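Local coordinates for mitotic checkpoint control protein kinase BUB1 (Drosophila melanogaster, PDB 6JKK) that probably acts as an ATP-dependent protein kinase of the mitotic checkpoint at the kinetochore, this chain being its kinase domain, at residues S25-I28 / E29-H33; V282-Y285 / F286-M290; T289-E292 / N293-R296. All coordinates share one frame; numbering follows the deposited sequence.

Contact 1: S25-I28 / E29-H33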
loop_
_atom_site.group_PDB
_atom_site.type_symbol
_atom_site.label_atom_id
_atom_site.label_comp_id
_atom_site.label_asym_id
_atom_site.label_seq_id
_atom_site.Cartn_x
_atom_site.Cartn_y
_atom_site.Cartn_z
ATOM N N SER A 25 7.055 23.758 -4.520
ATOM C CA SER A 25 6.422 24.721 -3.617
ATOM C C SER A 25 5.602 25.754 -4.386
ATOM O O SER A 25 4.494 26.115 -3.987
ATOM C CB SER A 25 7.474 25.414 -2.745
ATOM O OG SER A 25 8.412 26.110 -3.548
ATOM N N MET A 26 6.150 26.214 -5.504
ATOM C CA MET A 26 5.449 27.129 -6.387
ATOM C C MET A 26 4.142 26.515 -6.910
ATOM O O MET A 26 3.146 27.219 -7.105
ATOM C CB MET A 26 6.379 27.502 -7.535
ATOM C CG MET A 26 5.721 28.099 -8.745
ATOM S SD MET A 26 6.982 28.432 -9.985
ATOM C CE MET A 26 8.230 29.195 -8.950
ATOM N N TYR A 27 4.146 25.203 -7.127
ATOM C CA TYR A 27 2.940 24.512 -7.573
ATOM C C TYR A 27 1.894 24.406 -6.464
ATOM O O TYR A 27 0.747 24.801 -6.662
ATOM C CB TYR A 27 3.274 23.123 -8.132
ATOM C CG TYR A 27 2.069 22.288 -8.552
ATOM C CD1 TYR A 27 1.104 22.794 -9.420
ATOM C CD2 TYR A 27 1.914 20.983 -8.093
ATOM C CE1 TYR A 27 0.013 22.028 -9.804
ATOM C CE2 TYR A 27 0.829 20.207 -8.475
ATOM C CZ TYR A 27 -0.117 20.735 -9.330
ATOM O OH TYR A 27 -1.203 19.963 -9.711
ATOM N N ILE A 28 2.276 23.890 -5.297
ATOM C CA ILE A 28 1.277 23.671 -4.245
ATOM C C ILE A 28 0.694 24.975 -3.692
ATOM O O ILE A 28 -0.426 24.987 -3.173
ATOM C CB ILE A 28 1.778 22.752 -3.106
ATOM C CG1 ILE A 28 2.925 23.386 -2.322
ATOM C CG2 ILE A 28 2.195 21.390 -3.659
ATOM C CD1 ILE A 28 3.422 22.491 -1.177
ATOM N N GLU A 29 1.440 26.069 -3.837
ATOM C CA GLU A 29 0.949 27.400 -3.464
ATOM C C GLU A 29 -0.276 27.828 -4.284
ATOM O O GLU A 29 -0.973 28.776 -3.913
ATOM C CB GLU A 29 2.055 28.445 -3.650
ATOM C CG GLU A 29 3.124 28.460 -2.568
ATOM C CD GLU A 29 4.345 29.268 -2.972
ATOM O OE1 GLU A 29 4.235 30.091 -3.908
ATOM O OE2 GLU A 29 5.413 29.070 -2.356
ATOM N N LYS A 30 -0.521 27.137 -5.398
ATOM C CA LYS A 30 -1.618 27.467 -6.314
ATOM C C LYS A 30 -2.830 26.545 -6.186
ATOM O O LYS A 30 -3.886 26.806 -6.775
ATOM C CB LYS A 30 -1.127 27.381 -7.755
ATOM C CG LYS A 30 -0.830 28.712 -8.406
ATOM C CD LYS A 30 0.446 29.315 -7.879
ATOM C CE LYS A 30 1.117 30.156 -8.954
ATOM N NZ LYS A 30 2.569 30.305 -8.685
ATOM N N LEU A 31 -2.674 25.455 -5.445
ATOM C CA LEU A 31 -3.727 24.444 -5.358
ATOM C C LEU A 31 -4.801 24.850 -4.356
ATOM O O LEU A 31 -4.501 25.079 -3.188
ATOM C CB LEU A 31 -3.129 23.090 -4.972
ATOM C CG LEU A 31 -2.217 22.434 -6.009
ATOM C CD1 LEU A 31 -1.507 21.219 -5.423
ATOM C CD2 LEU A 31 -2.996 22.053 -7.270
ATOM N N PRO A 32 -6.060 24.935 -4.815
ATOM C CA PRO A 32 -7.163 25.368 -3.953
ATOM C C PRO A 32 -7.403 24.419 -2.782
ATOM O O PRO A 32 -7.957 24.853 -1.774
ATOM C CB PRO A 32 -8.366 25.360 -4.897
ATOM C CG PRO A 32 -7.773 25.594 -6.259
ATOM C CD PRO A 32 -6.473 24.837 -6.227
ATOM N N HIS A 33 -7.005 23.157 -2.904
ATOM C CA HIS A 33 -7.218 22.219 -1.803
ATOM C C HIS A 33 -6.013 22.122 -0.875
ATOM O O HIS A 33 -5.986 21.290 0.031
ATOM C CB HIS A 33 -7.636 20.834 -2.308
ATOM C CG HIS A 33 -6.540 20.067 -2.983
ATOM N ND1 HIS A 33 -5.887 20.529 -4.105
ATOM C CD2 HIS A 33 -6.018 18.845 -2.720
ATOM C CE1 HIS A 33 -4.993 19.636 -4.492
ATOM N NE2 HIS A 33 -5.049 18.605 -3.665
HETATM O O HOH W 1 7.717 28.939 -3.443
#
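L31 reaches back over the ring of Y27, four residues earlier, where helix 24-28 ends and the chain turns toward strand 34-36. From its backbone outward, CB of L31 lies near the carbonyl oxygen of I28. CG comes next, against O of Y27 and CA of I28. The two methyls then part. CD1 sits over one face of the Y27 ring, displaced toward the rim, and is 4.1 Å from CG2 of I28. CD2 goes to the phenol end, 3.7 Å from OH of Y27. The ring can meet both methyls because CG of Y27 stands anti to its own N (chi1 177°), which swings the ring back to the leucine.

A type I beta turn from I28 to L31 sets this up. Its bond runs from L31 N to I28 O at 3.2 Å. K30 N binds Y27 O at 2.9 Å, an i to i+3 bond. E29 N binds S25 O at 3.1 Å in the i to i+4 pattern of the helix.

On the outer side K30 lies alongside M26, NZ being 3.8 Å from CG of M26. E29 folds back along the helix, its CG and CD against O of S25. Here the surface is polar, and one water joins OE2 of E29, at 2.6 Å, to OG of S25.

Inward, I28 and L31 both rest on F95 of helix 92-104, the position of the C helix in a kinase N-lobe. Y27 touches L99 of the same helix. H33 pairs by its backbone with A120, where strand 34-36 runs beside strand 119-122.

Contact 2: V282-Y285 / F286-M290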
loop_
_atom_site.group_PDB
_atom_site.type_symbol
_atom_site.label_atom_id
_atom_site.label_comp_id
_atom_site.label_asym_id
_atom_site.label_seq_id
_atom_site.Cartn_x
_atom_site.Cartn_y
_atom_site.Cartn_z
ATOM N N VAL A 282 3.816 -24.133 2.218
ATOM C CA VAL A 282 2.423 -24.111 1.786
ATOM C C VAL A 282 1.872 -25.526 1.948
ATOM O O VAL A 282 2.492 -26.482 1.483
ATOM C CB VAL A 282 2.301 -23.695 0.310
ATOM C CG1 VAL A 282 0.844 -23.505 -0.072
ATOM C CG2 VAL A 282 3.098 -22.415 0.047
ATOM N N PRO A 283 0.727 -25.672 2.638
ATOM C CA PRO A 283 0.127 -27.002 2.838
ATOM C C PRO A 283 -0.181 -27.691 1.505
ATOM O O PRO A 283 -0.632 -27.016 0.584
ATOM C CB PRO A 283 -1.172 -26.688 3.589
ATOM C CG PRO A 283 -0.907 -25.378 4.280
ATOM C CD PRO A 283 -0.018 -24.611 3.343
ATOM N N ARG A 284 0.061 -29.000 1.403
ATOM C CA ARG A 284 -0.172 -29.737 0.152
ATOM C C ARG A 284 -1.614 -29.575 -0.323
ATOM O O ARG A 284 -1.887 -29.570 -1.526
ATOM C CB ARG A 284 0.123 -31.232 0.340
ATOM C CG ARG A 284 0.683 -32.009 -0.889
ATOM C CD ARG A 284 0.212 -31.552 -2.286
ATOM N NE ARG A 284 -1.236 -31.631 -2.484
ATOM C CZ ARG A 284 -1.830 -31.755 -3.670
ATOM N NH1 ARG A 284 -1.101 -31.832 -4.775
ATOM N NH2 ARG A 284 -3.154 -31.810 -3.751
ATOM N N TYR A 285 -2.539 -29.448 0.620
ATOM C CA TYR A 285 -3.946 -29.354 0.254
ATOM C C TYR A 285 -4.354 -27.964 -0.234
ATOM O O TYR A 285 -5.428 -27.799 -0.825
ATOM C CB TYR A 285 -4.844 -29.837 1.389
ATOM C CG TYR A 285 -4.529 -29.260 2.741
ATOM C CD1 TYR A 285 -3.683 -29.926 3.620
ATOM C CD2 TYR A 285 -5.097 -28.068 3.151
ATOM C CE1 TYR A 285 -3.403 -29.410 4.861
ATOM C CE2 TYR A 285 -4.825 -27.542 4.389
ATOM C CZ TYR A 285 -3.977 -28.219 5.240
ATOM O OH TYR A 285 -3.702 -27.693 6.477
ATOM N N PHE A 286 -3.496 -26.969 -0.006
ATOM C CA PHE A 286 -3.674 -25.673 -0.654
ATOM C C PHE A 286 -3.402 -25.854 -2.134
ATOM O O PHE A 286 -2.997 -26.931 -2.573
ATOM C CB PHE A 286 -2.693 -24.622 -0.116
ATOM C CG PHE A 286 -3.169 -23.904 1.115
ATOM C CD1 PHE A 286 -2.668 -22.644 1.431
ATOM C CD2 PHE A 286 -4.089 -24.496 1.970
ATOM C CE1 PHE A 286 -3.091 -21.977 2.579
ATOM C CE2 PHE A 286 -4.518 -23.843 3.116
ATOM C CZ PHE A 286 -4.018 -22.582 3.424
ATOM N N GLN A 287 -3.612 -24.800 -2.910
ATOM C CA GLN A 287 -3.198 -24.830 -4.300
ATOM C C GLN A 287 -1.689 -24.590 -4.310
ATOM O O GLN A 287 -1.206 -23.530 -4.709
ATOM C CB GLN A 287 -3.985 -23.810 -5.125
ATOM C CG GLN A 287 -5.492 -24.110 -5.133
ATOM C CD GLN A 287 -5.801 -25.499 -5.672
ATOM O OE1 GLN A 287 -5.390 -25.842 -6.777
ATOM N NE2 GLN A 287 -6.513 -26.310 -4.887
ATOM N N ARG A 288 -0.968 -25.614 -3.855
ATOM C CA ARG A 288 0.457 -25.547 -3.530
ATOM C C ARG A 288 1.318 -25.069 -4.686
ATOM O O ARG A 288 2.077 -24.109 -4.549
ATOM C CB ARG A 288 0.942 -26.931 -3.084
ATOM C CG ARG A 288 1.590 -26.959 -1.723
ATOM C CD ARG A 288 3.027 -27.452 -1.804
ATOM N NE ARG A 288 3.151 -28.694 -2.564
ATOM C CZ ARG A 288 3.251 -29.902 -2.019
ATOM N NH1 ARG A 288 3.246 -30.043 -0.699
ATOM N NH2 ARG A 288 3.364 -30.974 -2.792
ATOM N N THR A 289 1.204 -25.757 -5.817
ATOM C CA THR A 289 1.957 -25.409 -7.018
ATOM C C THR A 289 1.711 -23.953 -7.414
ATOM O O THR A 289 2.642 -23.237 -7.785
ATOM C CB THR A 289 1.611 -26.356 -8.188
ATOM O OG1 THR A 289 1.892 -27.706 -7.801
ATOM C CG2 THR A 289 2.434 -26.015 -9.421
ATOM N N MET A 290 0.462 -23.508 -7.312
ATOM C CA MET A 290 0.126 -22.136 -7.674
ATOM C C MET A 290 0.787 -21.123 -6.745
ATOM O O MET A 290 1.436 -20.176 -7.207
ATOM C CB MET A 290 -1.388 -21.918 -7.675
ATOM C CG MET A 290 -1.774 -20.474 -7.961
ATOM S SD MET A 290 -3.481 -20.106 -7.519
ATOM C CE MET A 290 -3.346 -20.033 -5.731
HETATM O O HOH W 2 4.369 -27.970 0.954
HETATM O O HOH W 3 -6.882 -25.704 -2.011
#
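P283 lays its CD over one face of the F286 ring, 4.0 Å from the centroid, in a CH-pi contact toward the rim. V282 adds CG1, 3.7 Å from CB of F286, its side chain crossing that of F286 at about a right angle. Y285 stands beside F286, pointing the same way, with the ring planes 80° apart. Its CD2 meets the edge of the F286 ring at CD2, 3.9 Å away. The Y285 ring gets there because its CG stands between N and the carbonyl carbon (chi1 49°).

A type I beta turn from P283 to F286 carries these rings. It is closed by F286 N bonding to P283 O at 2.9 Å. Q287 follows as N-cap of helix 288-299 and centre of an inverse gamma turn.

Farther out, R288 bends back over the turn. Its CG touches O of P283 at 3.2 Å. The aliphatic part of R284 covers one face of its guanidinium, though R284 is poorly ordered. On the polar side of the turn, a water accepts from NH1 of R288 at 2.9 Å and donates to O of V282. A leucine in place of R288 would probably leave this water without the N-H it accepts and R284 without the flat group it covers. A second water links O of Y285 to NE2 of Q287.

The turn leads into the helix between two others of the C-lobe. F286 touches L260 and P283 touches F261, both on helix 246-261. On helix 156-175, E156 accepts from Q287 N, and Y157 and M160 meet the Q287 side chain.

Contact 3: T289-E292 / N293-R296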
loop_
_atom_site.group_PDB
_atom_site.type_symbol
_atom_site.label_atom_id
_atom_site.label_comp_id
_atom_site.label_asym_id
_atom_site.label_seq_id
_atom_site.Cartn_x
_atom_site.Cartn_y
_atom_site.Cartn_z
ATOM N N THR A 289 1.204 -25.757 -5.817
ATOM C CA THR A 289 1.957 -25.409 -7.018
ATOM C C THR A 289 1.711 -23.953 -7.414
ATOM O O THR A 289 2.642 -23.237 -7.785
ATOM C CB THR A 289 1.611 -26.356 -8.188
ATOM O OG1 THR A 289 1.892 -27.706 -7.801
ATOM C CG2 THR A 289 2.434 -26.015 -9.421
ATOM N N MET A 290 0.462 -23.508 -7.312
ATOM C CA MET A 290 0.126 -22.136 -7.674
ATOM C C MET A 290 0.787 -21.123 -6.745
ATOM O O MET A 290 1.436 -20.176 -7.207
ATOM C CB MET A 290 -1.388 -21.918 -7.675
ATOM C CG MET A 290 -1.774 -20.474 -7.961
ATOM S SD MET A 290 -3.481 -20.106 -7.519
ATOM C CE MET A 290 -3.346 -20.033 -5.731
ATOM N N TRP A 291 0.611 -21.311 -5.437
ATOM C CA TRP A 291 1.192 -20.390 -4.463
ATOM C C TRP A 291 2.712 -20.397 -4.558
ATOM O O TRP A 291 3.348 -19.342 -4.487
ATOM C CB TRP A 291 0.756 -20.735 -3.034
ATOM C CG TRP A 291 -0.664 -20.347 -2.727
ATOM C CD1 TRP A 291 -1.699 -21.189 -2.425
ATOM C CD2 TRP A 291 -1.206 -19.020 -2.708
ATOM N NE1 TRP A 291 -2.852 -20.464 -2.220
ATOM C CE2 TRP A 291 -2.574 -19.130 -2.384
ATOM C CE3 TRP A 291 -0.669 -17.749 -2.932
ATOM C CZ2 TRP A 291 -3.409 -18.017 -2.278
ATOM C CZ3 TRP A 291 -1.499 -16.642 -2.825
ATOM C CH2 TRP A 291 -2.854 -16.785 -2.501
ATOM N N GLU A 292 3.293 -21.582 -4.723
ATOM C CA GLU A 292 4.743 -21.676 -4.872
ATOM C C GLU A 292 5.229 -20.946 -6.133
ATOM O O GLU A 292 6.257 -20.266 -6.093
ATOM C CB GLU A 292 5.217 -23.132 -4.814
ATOM C CG GLU A 292 5.095 -23.738 -3.411
ATOM C CD GLU A 292 5.607 -25.164 -3.315
ATOM O OE1 GLU A 292 5.801 -25.803 -4.369
ATOM O OE2 GLU A 292 5.805 -25.645 -2.178
ATOM N N ASN A 293 4.479 -21.063 -7.232
ATOM C CA ASN A 293 4.749 -20.278 -8.439
ATOM C C ASN A 293 4.754 -18.782 -8.143
ATOM O O ASN A 293 5.694 -18.065 -8.491
ATOM C CB ASN A 293 3.705 -20.560 -9.533
ATOM C CG ASN A 293 4.007 -21.814 -10.345
ATOM O OD1 ASN A 293 5.077 -22.415 -10.227
ATOM N ND2 ASN A 293 3.058 -22.203 -11.194
ATOM N N ILE A 294 3.679 -18.312 -7.516
ATOM C CA ILE A 294 3.523 -16.898 -7.205
ATOM C C ILE A 294 4.654 -16.375 -6.317
ATOM O O ILE A 294 5.270 -15.355 -6.631
ATOM C CB ILE A 294 2.156 -16.620 -6.540
ATOM C CG1 ILE A 294 1.016 -16.964 -7.503
ATOM C CG2 ILE A 294 2.058 -15.157 -6.097
ATOM C CD1 ILE A 294 -0.350 -17.039 -6.830
ATOM N N PHE A 295 4.932 -17.081 -5.226
ATOM C CA PHE A 295 5.976 -16.664 -4.294
ATOM C C PHE A 295 7.349 -16.676 -4.969
ATOM O O PHE A 295 8.121 -15.721 -4.840
ATOM C CB PHE A 295 5.992 -17.567 -3.053
ATOM C CG PHE A 295 4.741 -17.483 -2.208
ATOM C CD1 PHE A 295 3.779 -16.507 -2.443
ATOM C CD2 PHE A 295 4.538 -18.391 -1.171
ATOM C CE1 PHE A 295 2.632 -16.435 -1.661
ATOM C CE2 PHE A 295 3.397 -18.330 -0.387
ATOM C CZ PHE A 295 2.444 -17.350 -0.631
ATOM N N ARG A 296 7.646 -17.746 -5.701
ATOM C CA ARG A 296 8.950 -17.884 -6.347
ATOM C C ARG A 296 9.174 -16.811 -7.409
ATOM O O ARG A 296 10.264 -16.244 -7.516
ATOM C CB ARG A 296 9.113 -19.275 -6.963
ATOM C CG ARG A 296 10.524 -19.560 -7.458
ATOM C CD ARG A 296 10.657 -20.949 -8.077
ATOM N NE ARG A 296 9.537 -21.833 -7.762
ATOM C CZ ARG A 296 8.522 -22.076 -8.589
ATOM N NH1 ARG A 296 8.479 -21.500 -9.783
ATOM N NH2 ARG A 296 7.547 -22.892 -8.222
HETATM O O HOH W 4 6.354 -25.680 -6.899
#
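T289 to R296 form two turns of alpha helix in helix 288-299, one of the helices of the C-lobe of the protein kinase fold. Four successive i to i+4 bonds join the two segments: N293 N to T289 O, I294 N to M290 O, F295 N to W291 O and R296 N to E292 O. Each measures 2.9 Å. The bond from F295 is the straightest, at 172°.

Inward side chains meet at spacings of three and four residues. I294 lies alongside M290, with CD1 of I294 3.9 Å from CG of M290. The same CD1 is 4.0 Å from CE3 of W291, so this methyl touches both M290 and W291. F295 meets W291 obliquely, its CE1 3.8 Å from CE3 of W291, with the ring planes at 40°. CG of F295 stands anti to the carbonyl carbon (chi1 -65°), which brings one face of the ring over O of W291. M290 curls at its end, and its CE rests over one face of the indole.

These side chains point between neighbouring helices. W291 packs on V159, M160 and S163 of helix 156-175, and its NE1 bonds to E156 there. I294 meets M256 and F295 meets V253, both on helix 246-261. I294 also reaches L317 of helix 310-322.

The other flank is polar. ND2 of N293 bonds to OE1 of Q316. A water takes a weak bond from R296 and donates to OE1 of E292 at 2.6 Å, a bridge between opposite charges not in direct contact. NH2 of R296 bonds to OD1 of N293, lying in the carbonyl plane and on a lone pair, 3.2 Å away.

Overall arrangement
Contact 1 belongs to the N-lobe side and lies on the opposite side of the chain's centre from the other two. Its centre is about 51 Å from that of contact 2 and about 46 Å from that of contact 3. Contacts 2 and 3 share T289 and M290 on helix 288-299, and V282 of contact 2 packs on W291 and F295 of contact 3. Contacts 1 and 2 are surface turns, one leaving a helix and the other entering one. All three carry a water bridge on their polar side. Contact 3 is partly buried: its backbone bonds are regular helical ones, its aromatic and aliphatic side chains face neighbouring helices, and charged groups keep to its outer flank.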